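Glutathione transferase gst1-6 (Anopheles dirus, PDB 1V2A) probably conjugates glutathione to electrophilic organic halides, releasing a halide ion and a proton, as a homodimeric Delta-class detoxification enzyme. Local coordinates at residues M1-C12 with L22-H34. Sequence-based numbering, arbitrary orientation.
Sequences MDYYYSLISPPC and LGITLNLKKTNVH. With GTS (glutathione sulfonic acid), chain F.
Lys29 reaches back along the sheet between Asp2 and Tyr4, all three side chains on the same face. Its chain runs fully extended beyond CG beside the Tyr4 ring, with CD 3.6 Å from Tyr4 CZ, and carries NZ to a salt bridge with Asp2 OD2 (2.9 Å) and a hydrogen bond to Tyr4 OH (3.2 Å). The other carboxylate oxygen, Asp2 OD1, faces Asn27 ND2, modelled so close (2.4 Å) that the length is doubtful, the two flat groups turned 74° against each other. Thr31 OG1 sits at the edge of the Tyr4 ring, in its plane, and bonds to Lys29 O.

On the opposite face, that of Tyr3 and Leu28, Leu26 CD1 lies over the Tyr3 ring, 4.2 Å above its plane and toward the rim; the ring continues onto helix 13-22, and its OH meets Cys12 O. Tyr5 CB points away from strand 27-30, but with chi1 at 79° CG stands between backbone N and carbonyl carbon, and the ring swings back against Leu28, CE2 3.5 Å from Leu28 CB. At the N-terminal end Met1 bends at chi3 to press CE on Ile24 CG2, a tight 3.4 Å, next to Leu71 and Tyr75 of helix 64-75.

Beneath the side chains, strands 2-5 and 27-30 pair in parallel: Met1 O accepts Asn27 N, Tyr3 bonds through N and O to Asn27 and Lys29, and Tyr5 O takes Thr31 N at 2.7 Å. Beyond the strands, Ser9 OG donates to O1S of the glutathione sulfonic acid, and Val33 CG1 packs against its O2. This is the beta-alpha-beta unit that opens the thioredoxin-like domain of glutathione transferases, with strand 27-30 at the sheet's edge and both following loops lining the glutathione site.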
ATOM      1  N   MET B   1      17.156 -15.127 -10.844  1.00 33.08           N
ATOM      2  CA  MET B   1      15.761 -14.858 -10.418  1.00 32.98           C
ATOM      3  C   MET B   1      14.907 -14.483 -11.620  1.00 32.01           C
ATOM      4  O   MET B   1      15.369 -13.786 -12.518  1.00 31.94           O
ATOM      5  CB  MET B   1      15.748 -13.727  -9.378  1.00 34.53           C
ATOM      6  CG  MET B   1      16.445 -12.456  -9.829  1.00 36.11           C
ATOM      7  SD  MET B   1      16.720 -11.280  -8.474  1.00 37.32           S
ATOM      8  CE  MET B   1      18.277 -11.886  -7.851  1.00 36.73           C
ATOM      9  N   ASP B   2      13.668 -14.964 -11.650  1.00 31.82           N
ATOM     10  CA  ASP B   2      12.771 -14.644 -12.754  1.00 33.48           C
ATOM     11  C   ASP B   2      11.943 -13.417 -12.394  1.00 33.93           C
ATOM     12  O   ASP B   2      11.602 -13.198 -11.227  1.00 31.46           O
ATOM     13  CB  ASP B   2      11.833 -15.816 -13.071  1.00 37.01           C
ATOM     14  CG  ASP B   2      12.580 -17.091 -13.394  1.00 40.69           C
ATOM     15  OD1 ASP B   2      13.709 -17.004 -13.932  1.00 40.83           O
ATOM     16  OD2 ASP B   2      12.033 -18.185 -13.123  1.00 43.10           O
ATOM     17  N   TYR B   3      11.622 -12.619 -13.407  1.00 32.63           N
ATOM     18  CA  TYR B   3      10.853 -11.406 -13.198  1.00 32.38           C
ATOM     19  C   TYR B   3       9.755 -11.260 -14.244  1.00 32.76           C
ATOM     20  O   TYR B   3       9.980 -10.710 -15.323  1.00 31.34           O
ATOM     21  CB  TYR B   3      11.786 -10.190 -13.243  1.00 30.04           C
ATOM     22  CG  TYR B   3      11.123  -8.890 -12.854  1.00 30.38           C
ATOM     23  CD1 TYR B   3      10.629  -8.696 -11.561  1.00 29.10           C
ATOM     24  CD2 TYR B   3      10.992  -7.848 -13.773  1.00 30.58           C
ATOM     25  CE1 TYR B   3      10.023  -7.491 -11.193  1.00 29.49           C
ATOM     26  CE2 TYR B   3      10.387  -6.640 -13.416  1.00 29.15           C
ATOM     27  CZ  TYR B   3       9.908  -6.469 -12.125  1.00 29.89           C
ATOM     28  OH  TYR B   3       9.332  -5.272 -11.765  1.00 28.01           O
ATOM     29  N   TYR B   4       8.568 -11.769 -13.932  1.00 33.54           N
ATOM     30  CA  TYR B   4       7.443 -11.654 -14.854  1.00 32.42           C
ATOM     31  C   TYR B   4       7.065 -10.184 -14.847  1.00 32.87           C
ATOM     32  O   TYR B   4       6.870  -9.593 -13.784  1.00 33.24           O
ATOM     33  CB  TYR B   4       6.292 -12.532 -14.386  1.00 32.18           C
ATOM     34  CG  TYR B   4       6.715 -13.975 -14.296  1.00 32.10           C
ATOM     35  CD1 TYR B   4       7.404 -14.450 -13.180  1.00 32.20           C
ATOM     36  CD2 TYR B   4       6.525 -14.840 -15.373  1.00 31.49           C
ATOM     37  CE1 TYR B   4       7.902 -15.748 -13.140  1.00 33.41           C
ATOM     38  CE2 TYR B   4       7.018 -16.137 -15.346  1.00 34.42           C
ATOM     39  CZ  TYR B   4       7.706 -16.586 -14.232  1.00 33.65           C
ATOM     40  OH  TYR B   4       8.209 -17.860 -14.223  1.00 32.06           O
ATOM     41  N   TYR B   5       6.972  -9.592 -16.033  1.00 32.02           N
ATOM     42  CA  TYR B   5       6.686  -8.172 -16.116  1.00 31.85           C
ATOM     43  C   TYR B   5       6.380  -7.697 -17.537  1.00 32.73           C
ATOM     44  O   TYR B   5       6.250  -8.484 -18.480  1.00 32.50           O
ATOM     45  CB  TYR B   5       7.919  -7.406 -15.648  1.00 31.69           C
ATOM     46  CG  TYR B   5       8.954  -7.360 -16.735  1.00 30.46           C
ATOM     47  CD1 TYR B   5       9.388  -6.148 -17.254  1.00 31.80           C
ATOM     48  CD2 TYR B   5       9.398  -8.535 -17.346  1.00 30.76           C
ATOM     49  CE1 TYR B   5      10.225  -6.101 -18.364  1.00 33.76           C
ATOM     50  CE2 TYR B   5      10.236  -8.502 -18.456  1.00 31.74           C
ATOM     51  CZ  TYR B   5      10.640  -7.279 -18.964  1.00 31.64           C
ATOM     52  OH  TYR B   5      11.409  -7.225 -20.105  1.00 32.59           O
ATOM     53  N   SER B   6       6.303  -6.375 -17.654  1.00 30.46           N
ATOM     54  CA  SER B   6       6.079  -5.673 -18.906  1.00 29.08           C
ATOM     55  C   SER B   6       6.400  -4.209 -18.644  1.00 28.84           C
ATOM     56  O   SER B   6       5.791  -3.591 -17.779  1.00 28.51           O
ATOM     57  CB  SER B   6       4.632  -5.796 -19.357  1.00 26.77           C
ATOM     58  OG  SER B   6       4.440  -5.037 -20.539  1.00 26.84           O
ATOM     59  N   LEU B   7       7.356  -3.665 -19.386  1.00 29.76           N
ATOM     60  CA  LEU B   7       7.765  -2.270 -19.235  1.00 27.83           C
ATOM     61  C   LEU B   7       6.641  -1.261 -19.419  1.00 26.71           C
ATOM     62  O   LEU B   7       6.812  -0.085 -19.106  1.00 24.16           O
ATOM     63  CB  LEU B   7       8.883  -1.929 -20.223  1.00 29.64           C
ATOM     64  CG  LEU B   7      10.283  -2.415 -19.853  1.00 30.94           C
ATOM     65  CD1 LEU B   7      11.273  -2.004 -20.928  1.00 29.06           C
ATOM     66  CD2 LEU B   7      10.671  -1.819 -18.502  1.00 29.71           C
ATOM     67  N   ILE B   8       5.506  -1.702 -19.947  1.00 26.19           N
ATOM     68  CA  ILE B   8       4.387  -0.797 -20.144  1.00 28.62           C
ATOM     69  C   ILE B   8       3.699  -0.600 -18.800  1.00 29.32           C
ATOM     70  O   ILE B   8       3.045   0.422 -18.559  1.00 27.92           O
ATOM     71  CB  ILE B   8       3.371  -1.356 -21.165  1.00 30.91           C
ATOM     72  CG1 ILE B   8       3.995  -1.410 -22.562  1.00 33.67           C
ATOM     73  CG2 ILE B   8       2.156  -0.446 -21.234  1.00 31.50           C
ATOM     74  CD1 ILE B   8       5.194  -2.339 -22.694  1.00 36.38           C
ATOM     75  N   SER B   9       3.861  -1.593 -17.929  1.00 27.59           N
ATOM     76  CA  SER B   9       3.290  -1.572 -16.589  1.00 27.27           C
ATOM     77  C   SER B   9       4.167  -0.706 -15.679  1.00 26.99           C
ATOM     78  O   SER B   9       5.339  -1.019 -15.457  1.00 27.41           O
ATOM     79  CB  SER B   9       3.211  -3.005 -16.041  1.00 28.94           C
ATOM     80  OG  SER B   9       2.928  -3.026 -14.652  1.00 27.39           O
ATOM     81  N   PRO B  10       3.618   0.408 -15.164  1.00 24.33           N
ATOM     82  CA  PRO B  10       4.369   1.304 -14.280  1.00 24.44           C
ATOM     83  C   PRO B  10       4.856   0.594 -13.002  1.00 25.02           C
ATOM     84  O   PRO B  10       5.977   0.807 -12.554  1.00 24.46           O
ATOM     85  CB  PRO B  10       3.369   2.431 -14.003  1.00 24.14           C
ATOM     86  CG  PRO B  10       2.566   2.480 -15.275  1.00 24.77           C
ATOM     87  CD  PRO B  10       2.320   1.005 -15.529  1.00 26.73           C
ATOM     88  N   PRO B  11       4.012  -0.249 -12.391  1.00 22.89           N
ATOM     89  CA  PRO B  11       4.472  -0.938 -11.182  1.00 26.10           C
ATOM     90  C   PRO B  11       5.744  -1.761 -11.444  1.00 26.97           C
ATOM     91  O   PRO B  11       6.667  -1.753 -10.636  1.00 27.33           O
ATOM     92  CB  PRO B  11       3.276  -1.821 -10.815  1.00 24.46           C
ATOM     93  CG  PRO B  11       2.116  -1.006 -11.288  1.00 24.53           C
ATOM     94  CD  PRO B  11       2.582  -0.507 -12.631  1.00 23.29           C
ATOM     95  N   CYS B  12       5.789  -2.461 -12.577  1.00 26.21           N
ATOM     96  CA  CYS B  12       6.949  -3.286 -12.936  1.00 26.71           C
ATOM     97  C   CYS B  12       8.276  -2.548 -13.133  1.00 25.29           C
ATOM     98  O   CYS B  12       9.333  -3.155 -13.046  1.00 26.13           O
ATOM     99  CB  CYS B  12       6.674  -4.071 -14.220  1.00 24.87           C
ATOM    100  SG  CYS B  12       5.351  -5.262 -14.140  1.00 26.38           S
ATOM    101  N   LEU B  22      21.598  -1.546  -8.230  1.00 27.76           N
ATOM    102  CA  LEU B  22      22.317  -2.449  -7.327  1.00 28.59           C
ATOM    103  C   LEU B  22      23.077  -3.601  -7.985  1.00 29.41           C
ATOM    104  O   LEU B  22      23.611  -4.470  -7.284  1.00 30.58           O
ATOM    105  CB  LEU B  22      21.348  -3.041  -6.300  1.00 26.68           C
ATOM    106  CG  LEU B  22      20.489  -2.113  -5.438  1.00 27.47           C
ATOM    107  CD1 LEU B  22      19.476  -2.948  -4.680  1.00 27.34           C
ATOM    108  CD2 LEU B  22      21.360  -1.312  -4.473  1.00 28.40           C
ATOM    109  N   GLY B  23      23.106  -3.630  -9.313  1.00 27.56           N
ATOM    110  CA  GLY B  23      23.819  -4.682 -10.017  1.00 28.03           C
ATOM    111  C   GLY B  23      23.231  -6.077  -9.896  1.00 31.71           C
ATOM    112  O   GLY B  23      23.974  -7.060  -9.799  1.00 32.00           O
ATOM    113  N   ILE B  24      21.905  -6.179  -9.912  1.00 32.26           N
ATOM    114  CA  ILE B  24      21.254  -7.478  -9.798  1.00 35.46           C
ATOM    115  C   ILE B  24      20.819  -7.977 -11.172  1.00 36.61           C
ATOM    116  O   ILE B  24      20.213  -7.237 -11.954  1.00 33.30           O
ATOM    117  CB  ILE B  24      19.982  -7.429  -8.893  1.00 36.86           C
ATOM    118  CG1 ILE B  24      20.305  -6.812  -7.533  1.00 38.26           C
ATOM    119  CG2 ILE B  24      19.454  -8.836  -8.661  1.00 36.16           C
ATOM    120  CD1 ILE B  24      19.091  -6.685  -6.631  1.00 37.31           C
ATOM    121  N   THR B  25      21.121  -9.238 -11.465  1.00 36.60           N
ATOM    122  CA  THR B  25      20.726  -9.804 -12.742  1.00 36.72           C
ATOM    123  C   THR B  25      19.307 -10.339 -12.647  1.00 35.67           C
ATOM    124  O   THR B  25      19.004 -11.210 -11.828  1.00 35.45           O
ATOM    125  CB  THR B  25      21.648 -10.961 -13.188  1.00 36.07           C
ATOM    126  OG1 THR B  25      22.966 -10.456 -13.437  1.00 34.42           O
ATOM    127  CG2 THR B  25      21.113 -11.601 -14.473  1.00 35.92           C
ATOM    128  N   LEU B  26      18.437  -9.802 -13.491  1.00 33.61           N
ATOM    129  CA  LEU B  26      17.056 -10.232 -13.527  1.00 32.09           C
ATOM    130  C   LEU B  26      16.795 -11.000 -14.817  1.00 33.77           C
ATOM    131  O   LEU B  26      17.046 -10.488 -15.912  1.00 29.58           O
ATOM    132  CB  LEU B  26      16.120  -9.024 -13.467  1.00 32.15           C
ATOM    133  CG  LEU B  26      15.970  -8.236 -12.165  1.00 31.42           C
ATOM    134  CD1 LEU B  26      14.973  -7.118 -12.379  1.00 29.62           C
ATOM    135  CD2 LEU B  26      15.495  -9.151 -11.050  1.00 30.44           C
ATOM    136  N   ASN B  27      16.313 -12.233 -14.685  1.00 35.52           N
ATOM    137  CA  ASN B  27      15.975 -13.045 -15.848  1.00 37.45           C
ATOM    138  C   ASN B  27      14.564 -12.610 -16.226  1.00 36.73           C
ATOM    139  O   ASN B  27      13.580 -13.163 -15.740  1.00 33.69           O
ATOM    140  CB  ASN B  27      16.006 -14.538 -15.498  1.00 40.66           C
ATOM    141  CG  ASN B  27      15.280 -15.406 -16.528  1.00 42.92           C
ATOM    142  OD1 ASN B  27      15.374 -15.178 -17.736  1.00 43.33           O
ATOM    143  ND2 ASN B  27      14.564 -16.416 -16.046  1.00 43.86           N
ATOM    144  N   LEU B  28      14.485 -11.595 -17.083  1.00 35.38           N
ATOM    145  CA  LEU B  28      13.212 -11.034 -17.520  1.00 37.00           C
ATOM    146  C   LEU B  28      12.307 -12.011 -18.247  1.00 36.46           C
ATOM    147  O   LEU B  28      12.764 -12.842 -19.030  1.00 38.91           O
ATOM    148  CB  LEU B  28      13.465  -9.814 -18.414  1.00 37.21           C
ATOM    149  CG  LEU B  28      13.804  -8.473 -17.748  1.00 38.73           C
ATOM    150  CD1 LEU B  28      14.770  -8.665 -16.602  1.00 39.41           C
ATOM    151  CD2 LEU B  28      14.387  -7.536 -18.794  1.00 37.92           C
ATOM    152  N   LYS B  29      11.013 -11.895 -17.993  1.00 36.00           N
ATOM    153  CA  LYS B  29      10.034 -12.758 -18.632  1.00 37.79           C
ATOM    154  C   LYS B  29       8.803 -11.952 -19.033  1.00 36.62           C
ATOM    155  O   LYS B  29       7.827 -11.883 -18.289  1.00 39.44           O
ATOM    156  CB  LYS B  29       9.647 -13.891 -17.683  1.00 38.96           C
ATOM    157  CG  LYS B  29      10.806 -14.825 -17.367  1.00 42.82           C
ATOM    158  CD  LYS B  29      10.338 -16.058 -16.631  1.00 47.55           C
ATOM    159  CE  LYS B  29      11.450 -17.093 -16.531  1.00 50.45           C
ATOM    160  NZ  LYS B  29      11.000 -18.318 -15.792  1.00 53.09           N
ATOM    161  N   LYS B  30       8.859 -11.331 -20.206  1.00 36.94           N
ATOM    162  CA  LYS B  30       7.740 -10.533 -20.674  1.00 37.00           C
ATOM    163  C   LYS B  30       6.467 -11.331 -20.489  1.00 37.08           C
ATOM    164  O   LYS B  30       6.358 -12.470 -20.933  1.00 35.45           O
ATOM    165  CB  LYS B  30       7.931 -10.121 -22.139  1.00 36.59           C
ATOM    166  CG  LYS B  30       8.921  -8.974 -22.296  1.00 36.65           C
ATOM    167  CD  LYS B  30       9.059  -8.470 -23.732  1.00 37.03           C
ATOM    168  CE  LYS B  30      10.098  -7.350 -23.779  1.00 35.69           C
ATOM    169  NZ  LYS B  30      10.344  -6.784 -25.140  1.00 37.84           N
ATOM    170  N   THR B  31       5.509 -10.718 -19.809  1.00 38.62           N
ATOM    171  CA  THR B  31       4.252 -11.368 -19.503  1.00 39.88           C
ATOM    172  C   THR B  31       3.044 -10.534 -19.895  1.00 43.25           C
ATOM    173  O   THR B  31       2.971  -9.348 -19.585  1.00 44.54           O
ATOM    174  CB  THR B  31       4.155 -11.642 -17.992  1.00 38.29           C
ATOM    175  OG1 THR B  31       5.314 -12.365 -17.560  1.00 34.33           O
ATOM    176  CG2 THR B  31       2.895 -12.430 -17.669  1.00 36.68           C
ATOM    177  N   ASN B  32       2.098 -11.165 -20.579  1.00 45.95           N
ATOM    178  CA  ASN B  32       0.867 -10.497 -20.969  1.00 46.51           C
ATOM    179  C   ASN B  32      -0.165 -11.066 -20.011  1.00 46.76           C
ATOM    180  O   ASN B  32      -0.766 -12.102 -20.285  1.00 47.95           O
ATOM    181  CB  ASN B  32       0.489 -10.842 -22.413  1.00 48.54           C
ATOM    182  CG  ASN B  32      -0.876 -10.307 -22.797  1.00 48.58           C
ATOM    183  OD1 ASN B  32      -1.870 -10.591 -22.138  1.00 50.78           O
ATOM    184  ND2 ASN B  32      -0.931  -9.526 -23.869  1.00 50.51           N
ATOM    185  N   VAL B  33      -0.353 -10.390 -18.880  1.00 46.87           N
ATOM    186  CA  VAL B  33      -1.293 -10.843 -17.861  1.00 45.70           C
ATOM    187  C   VAL B  33      -2.727 -10.947 -18.338  1.00 47.02           C
ATOM    188  O   VAL B  33      -3.602 -11.392 -17.597  1.00 48.28           O
ATOM    189  CB  VAL B  33      -1.253  -9.934 -16.610  1.00 45.20           C
ATOM    190  CG1 VAL B  33       0.038 -10.154 -15.860  1.00 41.37           C
ATOM    191  CG2 VAL B  33      -1.390  -8.472 -17.016  1.00 43.82           C
ATOM    192  N   HIS B  34      -2.978 -10.536 -19.574  1.00 49.11           N
ATOM    193  CA  HIS B  34      -4.325 -10.627 -20.117  1.00 50.63           C
ATOM    194  C   HIS B  34      -4.499 -11.970 -20.824  1.00 49.83           C
ATOM    195  O   HIS B  34      -5.605 -12.503 -20.893  1.00 50.97           O
ATOM    196  CB  HIS B  34      -4.591  -9.474 -21.084  1.00 53.16           C
ATOM    197  CG  HIS B  34      -4.496  -8.124 -20.447  1.00 57.20           C
ATOM    198  ND1 HIS B  34      -3.331  -7.647 -19.886  1.00 59.23           N
ATOM    199  CD2 HIS B  34      -5.420  -7.148 -20.282  1.00 59.14           C
ATOM    200  CE1 HIS B  34      -3.540  -6.436 -19.404  1.00 59.09           C
ATOM    201  NE2 HIS B  34      -4.798  -6.108 -19.631  1.00 59.65           N
TER
HETATM  202  N1  GTS F2001       0.030  -3.355  -6.531  1.00 19.65           N
HETATM  203  CA1 GTS F2001       0.543  -4.160  -7.602  1.00 21.43           C
HETATM  204  C1  GTS F2001       2.033  -3.927  -7.599  1.00 20.36           C
HETATM  205  O11 GTS F2001       2.741  -4.853  -7.950  1.00 23.10           O
HETATM  206  O12 GTS F2001       2.488  -2.836  -7.226  1.00 19.65           O
HETATM  207  CB1 GTS F2001      -0.130  -3.717  -8.881  1.00 23.64           C
HETATM  208  CG1 GTS F2001       0.314  -4.501 -10.132  1.00 27.03           C
HETATM  209  CD1 GTS F2001      -0.819  -4.653 -11.135  1.00 29.83           C
HETATM  210  OE1 GTS F2001      -1.955  -4.199 -10.923  1.00 29.11           O
HETATM  211  N2  GTS F2001      -0.465  -5.299 -12.244  1.00 29.53           N
HETATM  212  CA2 GTS F2001      -1.428  -5.525 -13.328  1.00 32.85           C
HETATM  213  C2  GTS F2001      -1.720  -6.982 -13.446  1.00 32.39           C
HETATM  214  O2  GTS F2001      -0.812  -7.816 -13.347  1.00 33.94           O
HETATM  215  CB2 GTS F2001      -0.941  -5.096 -14.709  1.00 30.71           C
HETATM  216  SG2 GTS F2001      -0.545  -3.340 -14.991  1.00 32.25           S
HETATM  217  O1S GTS F2001       0.486  -2.853 -14.132  1.00 31.28           O
HETATM  218  O2S GTS F2001      -0.117  -3.251 -16.340  1.00 31.73           O
HETATM  219  O3S GTS F2001      -1.710  -2.525 -14.796  1.00 26.46           O
HETATM  220  N3  GTS F2001      -2.995  -7.269 -13.669  1.00 33.49           N
HETATM  221  CA3 GTS F2001      -3.422  -8.631 -13.816  1.00 35.84           C
HETATM  222  C3  GTS F2001      -4.594  -8.930 -12.954  1.00 35.07           C
HETATM  223  O31 GTS F2001      -5.036 -10.067 -13.034  1.00 37.10           O
HETATM  224  O32 GTS F2001      -5.047  -8.025 -12.236  1.00 33.46           O